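Local coordinates for xanthomonas outer protein D (Xanthomonas euvesicatoria, PDB 2OIX) that acts as a type III secreted effector whose Ulp1-family cysteine protease domain, captured here in an inactive form, removes SUMO from conjugated proteins, at residues 4-7 against 8-11; 14-17 against 18-22; 32-35 against 36-39; 93-97 against 98-102; 143-146 against 147-151. The protein carries 1 engineered substitution. All blocks are in the same frame, centred on the assembly; numbering follows the deposited sequence.

Contact 1 of 5, residues 4-7 against 8-11; sequences WLLD and GHLR
The backbone N of Leu6 donates to His9 ND1 over 2.9 Å, a nearly straight bond at 167°. The amide lies in the plane of the imidazole, so the ring takes it at its edge rather than on a face. His9 can reach back this way because CG sits beside its own backbone N (chi1 -66°), turning the ring toward the start of the helix. Leu6 runs alongside it in the same direction, its CG 3.8 Å from His9 CE1. Leu6 O is met by two weak bonds, from His9 N at 3.0 Å and from Leu10 N at 3.3 Å. One step on, Arg11 N gives Asp7 O a firm helical bond of 2.9 Å.

On the inner side, Leu5 and Leu10 cross at about a right angle, Leu5 CB 3.8 Å from Leu10 CD1. Both also touch Leu141 of helix 136-153, and Leu10 reaches Pro68 and Trp76 on the sheet. With Leu6 at the N-cap of helix 7-20, the Leu5-Leu10 pair, which spans the residue before the cap and the fourth after it, is a hydrophobic staple. His9, third after the cap, accepts from the N-cap amide, half a capping box that leucine cannot reciprocate.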
loop_
_atom_site.group_PDB
_atom_site.type_symbol
_atom_site.label_atom_id
_atom_site.label_comp_id
_atom_site.label_asym_id
_atom_site.label_seq_id
_atom_site.Cartn_x
_atom_site.Cartn_y
_atom_site.Cartn_z
ATOM N N TRP A 4 -9.806 -13.548 7.623
ATOM C CA TRP A 4 -9.119 -12.620 6.740
ATOM C C TRP A 4 -9.665 -11.197 6.827
ATOM O O TRP A 4 -10.821 -10.982 7.208
ATOM C CB TRP A 4 -9.061 -13.146 5.298
ATOM C CG TRP A 4 -10.378 -13.241 4.577
ATOM C CD1 TRP A 4 -10.930 -12.302 3.731
ATOM C CD2 TRP A 4 -11.301 -14.344 4.603
ATOM N NE1 TRP A 4 -12.139 -12.760 3.240
ATOM C CE2 TRP A 4 -12.392 -14.003 3.765
ATOM C CE3 TRP A 4 -11.316 -15.585 5.262
ATOM C CZ2 TRP A 4 -13.480 -14.857 3.566
ATOM C CZ3 TRP A 4 -12.401 -16.437 5.061
ATOM C CH2 TRP A 4 -13.469 -16.065 4.222
ATOM N N LEU A 5 -8.802 -10.234 6.522
ATOM C CA LEU A 5 -9.167 -8.821 6.509
ATOM C C LEU A 5 -9.897 -8.452 5.219
ATOM O O LEU A 5 -9.509 -8.904 4.143
ATOM C CB LEU A 5 -7.918 -7.934 6.666
ATOM C CG LEU A 5 -7.153 -7.969 7.995
ATOM C CD1 LEU A 5 -6.184 -6.770 8.062
ATOM C CD2 LEU A 5 -8.029 -8.017 9.236
ATOM N N LEU A 6 -10.966 -7.657 5.347
ATOM C CA LEU A 6 -11.724 -7.115 4.200
ATOM C C LEU A 6 -11.235 -5.700 3.861
ATOM O O LEU A 6 -10.490 -5.114 4.638
ATOM C CB LEU A 6 -13.213 -7.068 4.535
ATOM C CG LEU A 6 -13.852 -8.356 5.076
ATOM C CD1 LEU A 6 -15.358 -8.177 5.291
ATOM C CD2 LEU A 6 -13.614 -9.531 4.162
ATOM N N ASP A 7 -11.666 -5.161 2.730
ATOM C CA ASP A 7 -11.312 -3.790 2.313
ATOM C C ASP A 7 -11.579 -2.802 3.459
ATOM O O ASP A 7 -10.765 -1.920 3.704
ATOM C CB ASP A 7 -12.144 -3.362 1.094
ATOM C CG ASP A 7 -11.841 -4.190 -0.163
ATOM O OD1 ASP A 7 -10.844 -3.902 -0.882
ATOM O OD2 ASP A 7 -12.641 -5.120 -0.453
ATOM N N GLY A 8 -12.751 -2.951 4.107
ATOM C CA GLY A 8 -13.180 -2.116 5.239
ATOM C C GLY A 8 -12.283 -2.128 6.470
ATOM O O GLY A 8 -12.188 -1.132 7.182
ATOM N N HIS A 9 -11.639 -3.254 6.749
ATOM C CA HIS A 9 -10.683 -3.320 7.846
ATOM C C HIS A 9 -9.427 -2.556 7.549
ATOM O O HIS A 9 -8.899 -1.882 8.431
ATOM C CB HIS A 9 -10.302 -4.754 8.102
ATOM C CG HIS A 9 -11.435 -5.581 8.607
ATOM N ND1 HIS A 9 -12.000 -6.595 7.863
ATOM C CD2 HIS A 9 -12.116 -5.552 9.780
ATOM C CE1 HIS A 9 -12.964 -7.169 8.563
ATOM N NE2 HIS A 9 -13.071 -6.537 9.716
ATOM N N LEU A 10 -8.932 -2.703 6.320
ATOM C CA LEU A 10 -7.738 -1.985 5.887
ATOM C C LEU A 10 -8.025 -0.488 5.925
ATOM O O LEU A 10 -7.251 0.271 6.500
ATOM C CB LEU A 10 -7.303 -2.438 4.482
ATOM C CG LEU A 10 -6.279 -3.599 4.413
ATOM C CD1 LEU A 10 -6.986 -4.845 4.654
ATOM C CD2 LEU A 10 -5.704 -3.666 2.972
ATOM N N ARG A 11 -9.159 -0.081 5.332
ATOM C CA ARG A 11 -9.605 1.309 5.379
ATOM C C ARG A 11 -9.714 1.907 6.787
ATOM O O ARG A 11 -9.285 3.048 7.008
ATOM C CB ARG A 11 -10.947 1.469 4.653
ATOM C CG ARG A 11 -11.438 2.897 4.599
ATOM C CD ARG A 11 -10.541 3.749 3.700
ATOM N NE ARG A 11 -10.834 5.177 3.823
ATOM C CZ ARG A 11 -11.606 5.872 2.986
ATOM N NH1 ARG A 11 -12.168 5.291 1.928
ATOM N NH2 ARG A 11 -11.816 7.167 3.211
#

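Contact 2 of 5, residues 14-17 against 18-22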
loop_
_atom_site.group_PDB
_atom_site.type_symbol
_atom_site.label_atom_id
_atom_site.label_comp_id
_atom_site.label_asym_id
_atom_site.label_seq_id
_atom_site.Cartn_x
_atom_site.Cartn_y
_atom_site.Cartn_z
ATOM N N THR A 14 -6.141 2.294 8.164
ATOM C CA THR A 14 -5.378 3.405 7.574
ATOM C C THR A 14 -5.982 4.787 7.863
ATOM O O THR A 14 -5.238 5.772 7.998
ATOM C CB THR A 14 -5.061 3.205 6.084
ATOM O OG1 THR A 14 -6.274 3.172 5.334
ATOM C CG2 THR A 14 -4.235 1.931 5.852
ATOM N N ASP A 15 -7.314 4.851 8.010
ATOM C CA ASP A 15 -7.998 6.040 8.537
ATOM C C ASP A 15 -7.467 6.390 9.921
ATOM O O ASP A 15 -7.094 7.540 10.164
ATOM C CB ASP A 15 -9.522 5.837 8.613
ATOM C CG ASP A 15 -10.213 6.032 7.264
ATOM O OD1 ASP A 15 -9.532 6.367 6.278
ATOM O OD2 ASP A 15 -11.455 5.858 7.180
ATOM N N ASP A 16 -7.428 5.402 10.820
ATOM C CA ASP A 16 -6.946 5.613 12.183
ATOM C C ASP A 16 -5.464 6.004 12.208
ATOM O O ASP A 16 -5.082 6.936 12.937
ATOM C CB ASP A 16 -7.207 4.375 13.038
ATOM C CG ASP A 16 -6.669 4.515 14.445
ATOM O OD1 ASP A 16 -7.204 5.349 15.213
ATOM O OD2 ASP A 16 -5.709 3.794 14.788
ATOM N N LEU A 17 -4.639 5.303 11.421
ATOM C CA LEU A 17 -3.226 5.662 11.244
ATOM C C LEU A 17 -3.051 7.124 10.850
ATOM O O LEU A 17 -2.272 7.850 11.476
ATOM C CB LEU A 17 -2.557 4.804 10.144
ATOM C CG LEU A 17 -1.054 5.041 9.939
ATOM C CD1 LEU A 17 -0.226 4.877 11.251
ATOM C CD2 LEU A 17 -0.576 4.093 8.862
ATOM N N ALA A 18 -3.766 7.539 9.801
ATOM C CA ALA A 18 -3.722 8.907 9.316
ATOM C C ALA A 18 -4.052 9.922 10.428
ATOM O O ALA A 18 -3.436 10.985 10.500
ATOM C CB ALA A 18 -4.658 9.082 8.104
ATOM N N ARG A 19 -4.995 9.576 11.305
ATOM C CA ARG A 19 -5.339 10.427 12.443
ATOM C C ARG A 19 -4.196 10.467 13.452
ATOM O O ARG A 19 -3.883 11.535 14.006
ATOM C CB ARG A 19 -6.609 9.932 13.123
ATOM C CG ARG A 19 -7.868 10.178 12.308
ATOM C CD ARG A 19 -9.079 9.479 12.937
ATOM N NE ARG A 19 -9.984 8.952 11.904
ATOM C CZ ARG A 19 -10.560 7.747 11.942
ATOM N NH1 ARG A 19 -10.320 6.907 12.952
ATOM N NH2 ARG A 19 -11.370 7.373 10.957
ATOM N N ARG A 20 -3.579 9.304 13.691
ATOM C CA ARG A 20 -2.463 9.226 14.614
ATOM C C ARG A 20 -1.269 10.054 14.133
ATOM O O ARG A 20 -0.610 10.688 14.941
ATOM C CB ARG A 20 -2.094 7.776 14.951
ATOM C CG ARG A 20 -3.176 7.054 15.763
ATOM C CD ARG A 20 -2.730 5.667 16.192
ATOM N NE ARG A 20 -2.775 4.685 15.108
ATOM C CZ ARG A 20 -1.720 4.064 14.575
ATOM N NH1 ARG A 20 -0.476 4.307 15.006
ATOM N NH2 ARG A 20 -1.915 3.205 13.579
ATOM N N LEU A 21 -1.047 10.096 12.820
ATOM C CA LEU A 21 0.091 10.810 12.224
ATOM C C LEU A 21 -0.136 12.308 11.978
ATOM O O LEU A 21 0.781 13.016 11.556
ATOM C CB LEU A 21 0.498 10.145 10.888
ATOM C CG LEU A 21 0.811 8.648 10.904
ATOM C CD1 LEU A 21 1.379 8.217 9.564
ATOM C CD2 LEU A 21 1.766 8.254 12.072
ATOM N N ARG A 22 -1.349 12.785 12.226
ATOM C CA ARG A 22 -1.699 14.171 11.916
ATOM C C ARG A 22 -0.757 15.214 12.529
ATOM O O ARG A 22 -0.511 15.227 13.731
ATOM C CB ARG A 22 -3.142 14.460 12.325
ATOM C CG ARG A 22 -4.107 14.302 11.177
ATOM C CD ARG A 22 -5.307 15.186 11.395
ATOM N NE ARG A 22 -6.328 14.539 12.209
ATOM C CZ ARG A 22 -7.289 15.178 12.877
ATOM N NH1 ARG A 22 -7.374 16.512 12.861
ATOM N NH2 ARG A 22 -8.165 14.467 13.578
HETATM O O HOH W 1 -4.464 2.340 13.011
#
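Arg20 lays its guanidinium across Leu17, with the methyl CD1 of Leu17 under one face and 3.3 Å from Arg20 NH2. At its edge the same group meets Asp16. Arg20 NE donates to Asp16 OD2 over 3.1 Å in a salt bridge that stays close to the guanidinium plane but comes at the oxygen from above the carboxylate, the two planes being 38° apart. A water finishes the link, giving a proton to Asp16 OD2 at 2.6 Å and accepting one from Arg20 NH2 at 2.8 Å. A bend at chi3 (-76°) folds the arginine back over the preceding turn and makes the double grip possible. NH2 has a further partner in Glu145 on helix 136-153, so this arginine is held between two carboxylates and its rotation is probably well fixed.

Arg19 behaves differently. Its guanidinium hangs over Asp15 O, with Asp15 CB 3.4 Å from Arg19 NH2, yet neither Asp15 nor Asp16 closes a salt bridge with it. Asp15 is engaged instead by Arg11, one turn earlier. On the inward side, Leu17 and Leu21 meet obliquely, CD1 of Leu17 lying 3.9 Å from CG of Leu21, while Leu21 N bonds to Leu17 O at 2.9 Å.

This is the last part of helix 7-20, two-faced in its packing. Arginines and aspartates line one flank. Leu17, Ala18 and Leu21 press inward on strand 30-32, and the two leucines also bear on helix 136-153.

Contact 3 of 5, residues 32-35 against 36-39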
loop_
_atom_site.group_PDB
_atom_site.type_symbol
_atom_site.label_atom_id
_atom_site.label_comp_id
_atom_site.label_asym_id
_atom_site.label_seq_id
_atom_site.Cartn_x
_atom_site.Cartn_y
_atom_site.Cartn_z
ATOM N N PHE A 32 -2.746 7.152 1.985
ATOM C CA PHE A 32 -3.149 5.761 2.150
ATOM C C PHE A 32 -4.337 5.502 1.256
ATOM O O PHE A 32 -5.465 6.006 1.481
ATOM C CB PHE A 32 -3.460 5.448 3.631
ATOM C CG PHE A 32 -2.340 5.821 4.553
ATOM C CD1 PHE A 32 -1.025 5.447 4.260
ATOM C CD2 PHE A 32 -2.589 6.558 5.710
ATOM C CE1 PHE A 32 0.023 5.791 5.106
ATOM C CE2 PHE A 32 -1.526 6.915 6.567
ATOM C CZ PHE A 32 -0.217 6.524 6.257
ATOM N N ALA A 33 -4.087 4.793 0.173
ATOM C CA ALA A 33 -5.207 4.572 -0.734
ATOM C C ALA A 33 -6.236 3.577 -0.201
ATOM O O ALA A 33 -5.946 2.643 0.604
ATOM C CB ALA A 33 -4.751 4.197 -2.148
ATOM N N ASP A 34 -7.478 3.851 -0.581
ATOM C CA ASP A 34 -8.585 2.941 -0.332
ATOM C C ASP A 34 -8.447 1.823 -1.362
ATOM O O ASP A 34 -8.300 2.091 -2.562
ATOM C CB ASP A 34 -9.905 3.675 -0.573
ATOM C CG ASP A 34 -11.088 2.774 -0.407
ATOM O OD1 ASP A 34 -11.611 2.663 0.730
ATOM O OD2 ASP A 34 -11.504 2.155 -1.395
ATOM N N SER A 35 -8.541 0.577 -0.926
ATOM C CA SER A 35 -8.278 -0.590 -1.771
ATOM C C SER A 35 -9.298 -0.802 -2.884
ATOM O O SER A 35 -8.966 -1.331 -3.934
ATOM C CB SER A 35 -8.118 -1.857 -0.913
ATOM O OG SER A 35 -9.239 -2.057 -0.082
ATOM N N GLN A 36 -10.523 -0.325 -2.681
ATOM C CA GLN A 36 -11.559 -0.497 -3.662
ATOM C C GLN A 36 -11.295 0.495 -4.778
ATOM O O GLN A 36 -11.533 0.194 -5.918
ATOM C CB GLN A 36 -12.934 -0.255 -3.057
ATOM C CG GLN A 36 -13.313 -1.305 -2.031
ATOM C CD GLN A 36 -14.760 -1.238 -1.612
ATOM O OE1 GLN A 36 -15.627 -1.641 -2.347
ATOM N NE2 GLN A 36 -15.009 -0.810 -0.381
ATOM N N VAL A 37 -10.805 1.685 -4.411
ATOM C CA VAL A 37 -10.381 2.651 -5.405
ATOM C C VAL A 37 -9.220 2.105 -6.221
ATOM O O VAL A 37 -9.161 2.361 -7.444
ATOM C CB VAL A 37 -10.075 4.033 -4.814
ATOM C CG1 VAL A 37 -9.577 5.025 -5.917
ATOM C CG2 VAL A 37 -11.346 4.621 -4.140
ATOM N N VAL A 38 -8.271 1.411 -5.554
ATOM C CA VAL A 38 -7.166 0.743 -6.296
ATOM C C VAL A 38 -7.735 -0.234 -7.382
ATOM O O VAL A 38 -7.347 -0.210 -8.557
ATOM C CB VAL A 38 -6.158 0.014 -5.315
ATOM C CG1 VAL A 38 -5.050 -0.592 -6.128
ATOM C CG2 VAL A 38 -5.541 1.047 -4.402
ATOM N N THR A 39 -8.676 -1.069 -6.980
ATOM C CA THR A 39 -9.307 -2.045 -7.858
ATOM C C THR A 39 -9.955 -1.340 -9.071
ATOM O O THR A 39 -9.860 -1.792 -10.212
ATOM C CB THR A 39 -10.327 -2.883 -7.045
ATOM O OG1 THR A 39 -9.638 -3.574 -5.988
ATOM C CG2 THR A 39 -11.067 -3.896 -7.932
#
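The Asp34 carboxylate swings forward over the first turn of the helix and presents one oxygen, OD2, to two successive amides. Gln36 N reaches it at 3.0 Å from above the carboxylate plane, on a bent path of 133°. Val37 N arrives at 3.1 Å on the anti lone pair, from the side away from OD1, and is straighter at 154°. The torsion that allows this puts CG opposite the backbone N (chi1 177°). Asp34 OD2 also lies 3.3 Å from Gln36 CB and 3.7 Å from the CG2 methyl of Val37, so the carboxylate is bordered by carbon as well as by amides. The other oxygen, OD1, is in a salt bridge with Arg11 of helix 7-20, a second hold that probably limits rotation of the carboxylate.

Ser35 points its side chain away from the turn, and its OG is hydrogen-bonded to Asp7. Its carbonyl oxygen instead faces down the helix, accepting from Thr39 N at 3.1 Å. Asp34 O likewise takes Val38 N, at 3.1 Å.

Below the cap, Ala33 CB faces Val38, whose CG2 methyl is 4.0 Å away. Val38 goes on to pack against Leu67, Pro68 and Ile69 of strand 64-71, and Ala33 against Leu56 of helix 46-57. Asp34 as N-cap makes an Asx turn through Gln36 N and one half of a capping box through Val37 N. Ala33 with Val38 adds a small hydrophobic staple, a compact start for helix 35-40 directly after edge strand 30-32.

Contact 4 of 5, residues 93-97 against 98-102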
loop_
_atom_site.group_PDB
_atom_site.type_symbol
_atom_site.label_atom_id
_atom_site.label_comp_id
_atom_site.label_asym_id
_atom_site.label_seq_id
_atom_site.Cartn_x
_atom_site.Cartn_y
_atom_site.Cartn_z
ATOM N N HIS A 93 6.898 -3.212 -4.741
ATOM C CA HIS A 93 5.864 -4.213 -4.432
ATOM C C HIS A 93 6.302 -5.221 -3.377
ATOM O O HIS A 93 7.363 -5.861 -3.524
ATOM C CB HIS A 93 5.415 -4.899 -5.752
ATOM C CG HIS A 93 4.258 -5.845 -5.566
ATOM N ND1 HIS A 93 4.289 -7.158 -5.985
ATOM C CD2 HIS A 93 3.031 -5.658 -5.015
ATOM C CE1 HIS A 93 3.151 -7.755 -5.667
ATOM N NE2 HIS A 93 2.375 -6.871 -5.061
ATOM N N TYR A 94 5.493 -5.366 -2.320
ATOM C CA TYR A 94 5.751 -6.267 -1.185
ATOM C C TYR A 94 4.653 -7.332 -1.161
ATOM O O TYR A 94 3.453 -7.018 -1.048
ATOM C CB TYR A 94 5.781 -5.514 0.149
ATOM C CG TYR A 94 6.727 -4.276 0.197
ATOM C CD1 TYR A 94 8.021 -4.412 0.678
ATOM C CD2 TYR A 94 6.289 -2.997 -0.143
ATOM C CE1 TYR A 94 8.900 -3.330 0.778
ATOM C CE2 TYR A 94 7.159 -1.866 -0.061
ATOM C CZ TYR A 94 8.475 -2.059 0.429
ATOM O OH TYR A 94 9.349 -1.005 0.530
ATOM N N ASP A 95 5.077 -8.569 -1.338
ATOM C CA ASP A 95 4.159 -9.709 -1.286
ATOM C C ASP A 95 4.661 -10.728 -0.273
ATOM O O ASP A 95 5.786 -11.208 -0.369
ATOM C CB ASP A 95 4.041 -10.301 -2.700
ATOM C CG ASP A 95 3.010 -11.439 -2.791
ATOM O OD1 ASP A 95 2.640 -11.809 -3.925
ATOM O OD2 ASP A 95 2.583 -11.995 -1.752
ATOM N N SER A 96 3.833 -11.077 0.703
ATOM C CA SER A 96 4.286 -11.860 1.773
ATOM C C SER A 96 4.081 -13.354 1.493
ATOM O O SER A 96 4.409 -14.229 2.353
ATOM C CB SER A 96 3.506 -11.425 2.994
ATOM O OG SER A 96 2.115 -11.637 2.810
ATOM N N MET A 97 3.489 -13.668 0.337
ATOM C CA MET A 97 3.096 -15.045 0.008
ATOM C C MET A 97 4.333 -15.841 -0.295
ATOM O O MET A 97 5.122 -15.451 -1.156
ATOM C CB MET A 97 2.144 -15.116 -1.191
ATOM C CG MET A 97 1.493 -16.517 -1.382
ATOM S SD MET A 97 0.403 -16.652 -2.844
ATOM C CE MET A 97 -1.169 -16.160 -2.102
ATOM N N ALA A 98 4.478 -16.953 0.418
ATOM C CA ALA A 98 5.638 -17.850 0.347
ATOM C C ALA A 98 5.951 -18.330 -1.077
ATOM O O ALA A 98 7.088 -18.204 -1.553
ATOM C CB ALA A 98 5.430 -19.041 1.275
ATOM N N GLN A 99 4.944 -18.899 -1.738
ATOM C CA GLN A 99 5.062 -19.260 -3.143
ATOM C C GLN A 99 4.197 -18.320 -3.980
ATOM O O GLN A 99 2.971 -18.487 -4.080
ATOM C CB GLN A 99 4.710 -20.735 -3.371
ATOM C CG GLN A 99 5.811 -21.708 -2.934
ATOM C CD GLN A 99 5.286 -23.096 -2.633
ATOM O OE1 GLN A 99 4.083 -23.290 -2.448
ATOM N NE2 GLN A 99 6.188 -24.076 -2.578
ATOM N N LYS A 100 4.858 -17.318 -4.556
ATOM C CA LYS A 100 4.208 -16.318 -5.410
ATOM C C LYS A 100 3.366 -16.959 -6.504
ATOM O O LYS A 100 3.671 -18.050 -7.008
ATOM C CB LYS A 100 5.243 -15.346 -6.014
ATOM C CG LYS A 100 5.643 -14.129 -5.137
ATOM C CD LYS A 100 6.215 -14.496 -3.750
ATOM C CE LYS A 100 6.647 -13.264 -2.942
ATOM N NZ LYS A 100 7.083 -13.567 -1.531
ATOM N N ASP A 101 2.289 -16.262 -6.842
ATOM C CA ASP A 101 1.348 -16.625 -7.903
ATOM C C ASP A 101 1.403 -15.485 -8.918
ATOM O O ASP A 101 1.486 -14.319 -8.492
ATOM C CB ASP A 101 -0.047 -16.694 -7.273
ATOM C CG ASP A 101 -1.151 -16.743 -8.292
ATOM O OD1 ASP A 101 -1.220 -17.727 -9.044
ATOM O OD2 ASP A 101 -1.963 -15.801 -8.316
ATOM N N PRO A 102 1.337 -15.783 -10.238
ATOM C CA PRO A 102 1.480 -14.655 -11.202
ATOM C C PRO A 102 0.364 -13.635 -11.079
ATOM O O PRO A 102 0.567 -12.464 -11.426
ATOM C CB PRO A 102 1.465 -15.320 -12.591
ATOM C CG PRO A 102 0.970 -16.745 -12.358
ATOM C CD PRO A 102 1.099 -17.077 -10.898
#
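Lys100 drives its ammonium group into the bend of the loop, where NZ donates to two backbone carbonyls, Met97 O at 2.7 Å and Asp95 O at 2.9 Å. Neither oxygen is met in its carbonyl plane; the nitrogen stands above both, 38° out for Met97 and 41° out for Asp95. The aliphatic part of the lysine follows the same path, its CD 3.0 Å from Met97 O. A turn at chi2 sends the rest of the chain, otherwise extended, back toward the strand end. Lys100 and the Asp95 side chain slide past one another in opposite directions, with Lys100 CE 4.0 Å from Asp95 CB.

Across the loop, Met97, extended as far as its sulfur (chi1 -168°), sets SD 3.4 Å from Gln99 O.

Outside this shell, Asp95 OD2 accepts from Met97 N at 2.8 Å, an Asx turn that sets the course of the chain as it leaves the strand. The same oxygen is hydrogen-bonded to His75 NE2, an arrangement consistent with the histidine-aspartate pair of the Ulp1-family catalytic triad. Met97 N and Lys100 thus hold, respectively, the carboxylate and the carbonyl of a residue that probably belongs to the active site. Ser96 OG is hydrogen-bonded to Gln130 beyond the loop.

The whole bend leads from strand 90-94, which lies between strands 75-82 and 123-125 in the sheet, to helix 102-114. Asp101 stands at the N-cap of that helix, and Asp95 touches its Gln104.

Contact 5 of 5, residues 143-146 against 147-151; sequences GIEV and LAHRV
The middle of helix 136-153, the long helix packed on the sheet of this Ulp1-type domain, has a carbonyl shared by a backbone and a side chain. Glu145 O accepts from His149 N at 3.0 Å in the usual helical way and from His149 ND1 at 2.9 Å, the two donors coming from opposite faces of the carbonyl plane. The oxygen lies in the plane of the imidazole, at its edge, and the ND1 bond is close to straight at 163°. Because CG sits beside the backbone N (chi1 -78°), the ring folds back over the preceding turn. The glutamate runs alongside it, Glu145 OE2 3.5 Å from His149 CE1, with carboxylate and ring 33° apart in plane; its firm partners, both through OE1, are Tyr13 OH and, in a salt bridge, Arg20 of helix 7-20.

In papain-like cysteine proteases this helix carries the nucleophile at its start; here that part of the helix holds the engineered alanine. Further along, its inward side is apolar: Ile144 and Leu147 lie on Phe66 of strand 64-71, while Ala148 meets Leu30 and Phe32 of strand 30-32. Leu147 brings CG to 3.2 Å from Gly143 O, whose acceptor bond is with Leu147 N at 2.9 Å.

On another flank Val146 and Arg150 lie side by side. The methyl Val146 CG1 sits under one face of the guanidinium, toward its rim, and is 3.7 Å from Arg150 NH2. The arginine is extended from CG to NE, and its NH1 reaches the carbonyls of Gly161 and Asp163.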
loop_
_atom_site.group_PDB
_atom_site.type_symbol
_atom_site.label_atom_id
_atom_site.label_comp_id
_atom_site.label_asym_id
_atom_site.label_seq_id
_atom_site.Cartn_x
_atom_site.Cartn_y
_atom_site.Cartn_z
ATOM N N GLY A 143 3.319 -3.268 7.091
ATOM C CA GLY A 143 4.247 -2.632 6.159
ATOM C C GLY A 143 3.940 -1.137 5.961
ATOM O O GLY A 143 4.869 -0.279 5.949
ATOM N N ILE A 144 2.649 -0.806 5.873
ATOM C CA ILE A 144 2.241 0.589 5.706
ATOM C C ILE A 144 2.697 1.442 6.884
ATOM O O ILE A 144 3.295 2.503 6.673
ATOM C CB ILE A 144 0.709 0.710 5.479
ATOM C CG1 ILE A 144 0.324 0.154 4.069
ATOM C CG2 ILE A 144 0.279 2.182 5.657
ATOM C CD1 ILE A 144 -1.178 0.029 3.860
ATOM N N GLU A 145 2.456 0.923 8.080
ATOM C CA GLU A 145 2.720 1.569 9.381
ATOM C C GLU A 145 4.230 1.836 9.606
ATOM O O GLU A 145 4.633 2.949 9.947
ATOM C CB GLU A 145 2.195 0.668 10.491
ATOM C CG GLU A 145 2.513 1.145 11.909
ATOM C CD GLU A 145 1.372 1.911 12.542
ATOM O OE1 GLU A 145 0.281 1.938 11.915
ATOM O OE2 GLU A 145 1.554 2.456 13.671
ATOM N N VAL A 146 5.032 0.790 9.406
ATOM C CA VAL A 146 6.492 0.835 9.440
ATOM C C VAL A 146 7.031 1.837 8.444
ATOM O O VAL A 146 7.836 2.681 8.809
ATOM C CB VAL A 146 7.075 -0.556 9.132
ATOM C CG1 VAL A 146 8.577 -0.510 9.011
ATOM C CG2 VAL A 146 6.710 -1.548 10.291
ATOM N N LEU A 147 6.601 1.721 7.192
ATOM C CA LEU A 147 7.110 2.622 6.158
ATOM C C LEU A 147 6.655 4.103 6.374
ATOM O O LEU A 147 7.467 5.038 6.196
ATOM C CB LEU A 147 6.719 2.092 4.780
ATOM C CG LEU A 147 7.365 0.806 4.232
ATOM C CD1 LEU A 147 6.836 0.636 2.714
ATOM C CD2 LEU A 147 8.901 0.944 4.189
ATOM N N ALA A 148 5.393 4.304 6.761
ATOM C CA ALA A 148 4.898 5.638 7.173
ATOM C C ALA A 148 5.772 6.278 8.245
ATOM O O ALA A 148 6.144 7.444 8.129
ATOM C CB ALA A 148 3.422 5.589 7.625
ATOM N N HIS A 149 6.100 5.532 9.296
ATOM C CA HIS A 149 6.981 6.099 10.319
ATOM C C HIS A 149 8.401 6.442 9.807
ATOM O O HIS A 149 9.019 7.430 10.257
ATOM C CB HIS A 149 6.987 5.217 11.568
ATOM C CG HIS A 149 5.761 5.395 12.420
ATOM N ND1 HIS A 149 4.560 4.787 12.130
ATOM C CD2 HIS A 149 5.552 6.122 13.548
ATOM C CE1 HIS A 149 3.659 5.139 13.033
ATOM N NE2 HIS A 149 4.237 5.941 13.910
ATOM N N ARG A 150 8.904 5.659 8.854
ATOM C CA ARG A 150 10.201 5.972 8.249
ATOM C C ARG A 150 10.139 7.263 7.421
ATOM O O ARG A 150 11.112 8.007 7.367
ATOM C CB ARG A 150 10.697 4.790 7.406
ATOM C CG ARG A 150 10.956 3.557 8.287
ATOM C CD ARG A 150 11.611 2.421 7.494
ATOM N NE ARG A 150 11.763 1.222 8.331
ATOM C CZ ARG A 150 12.078 0.012 7.879
ATOM N NH1 ARG A 150 12.303 -0.172 6.625
ATOM N NH2 ARG A 150 12.177 -1.053 8.702
ATOM N N VAL A 151 9.004 7.541 6.795
ATOM C CA VAL A 151 8.876 8.806 6.042
ATOM C C VAL A 151 8.909 9.945 7.087
ATOM O O VAL A 151 9.641 10.912 6.936
ATOM C CB VAL A 151 7.625 8.853 5.171
ATOM C CG1 VAL A 151 7.453 10.250 4.571
ATOM C CG2 VAL A 151 7.687 7.729 4.031
#

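Overall arrangement
Contacts 1 and 2 occupy the two ends of helix 7-20, centres about 16 Å apart, and contact 3 touches both. It meets contact 1 through the salt bridge Arg11 NH1 to Asp34 OD1, 2.9 Å, and a probable hydrogen bond between Asp7 OD1 and Ser35 OG. Phe32 links contact 3 to the others: its CZ lies 3.6 Å from Leu17 CD2 of contact 2, and its CE1 3.7 Å from Ile144 CG2 of contact 5. Contact 4 lies farther off, about 27 Å from contact 2 between centres, and among the others touches only contact 5, where Tyr94 OH lies 3.7 Å from Leu147 CD1. The probable active site involves contact 4 through Asp95 and the start of the helix used by contact 5.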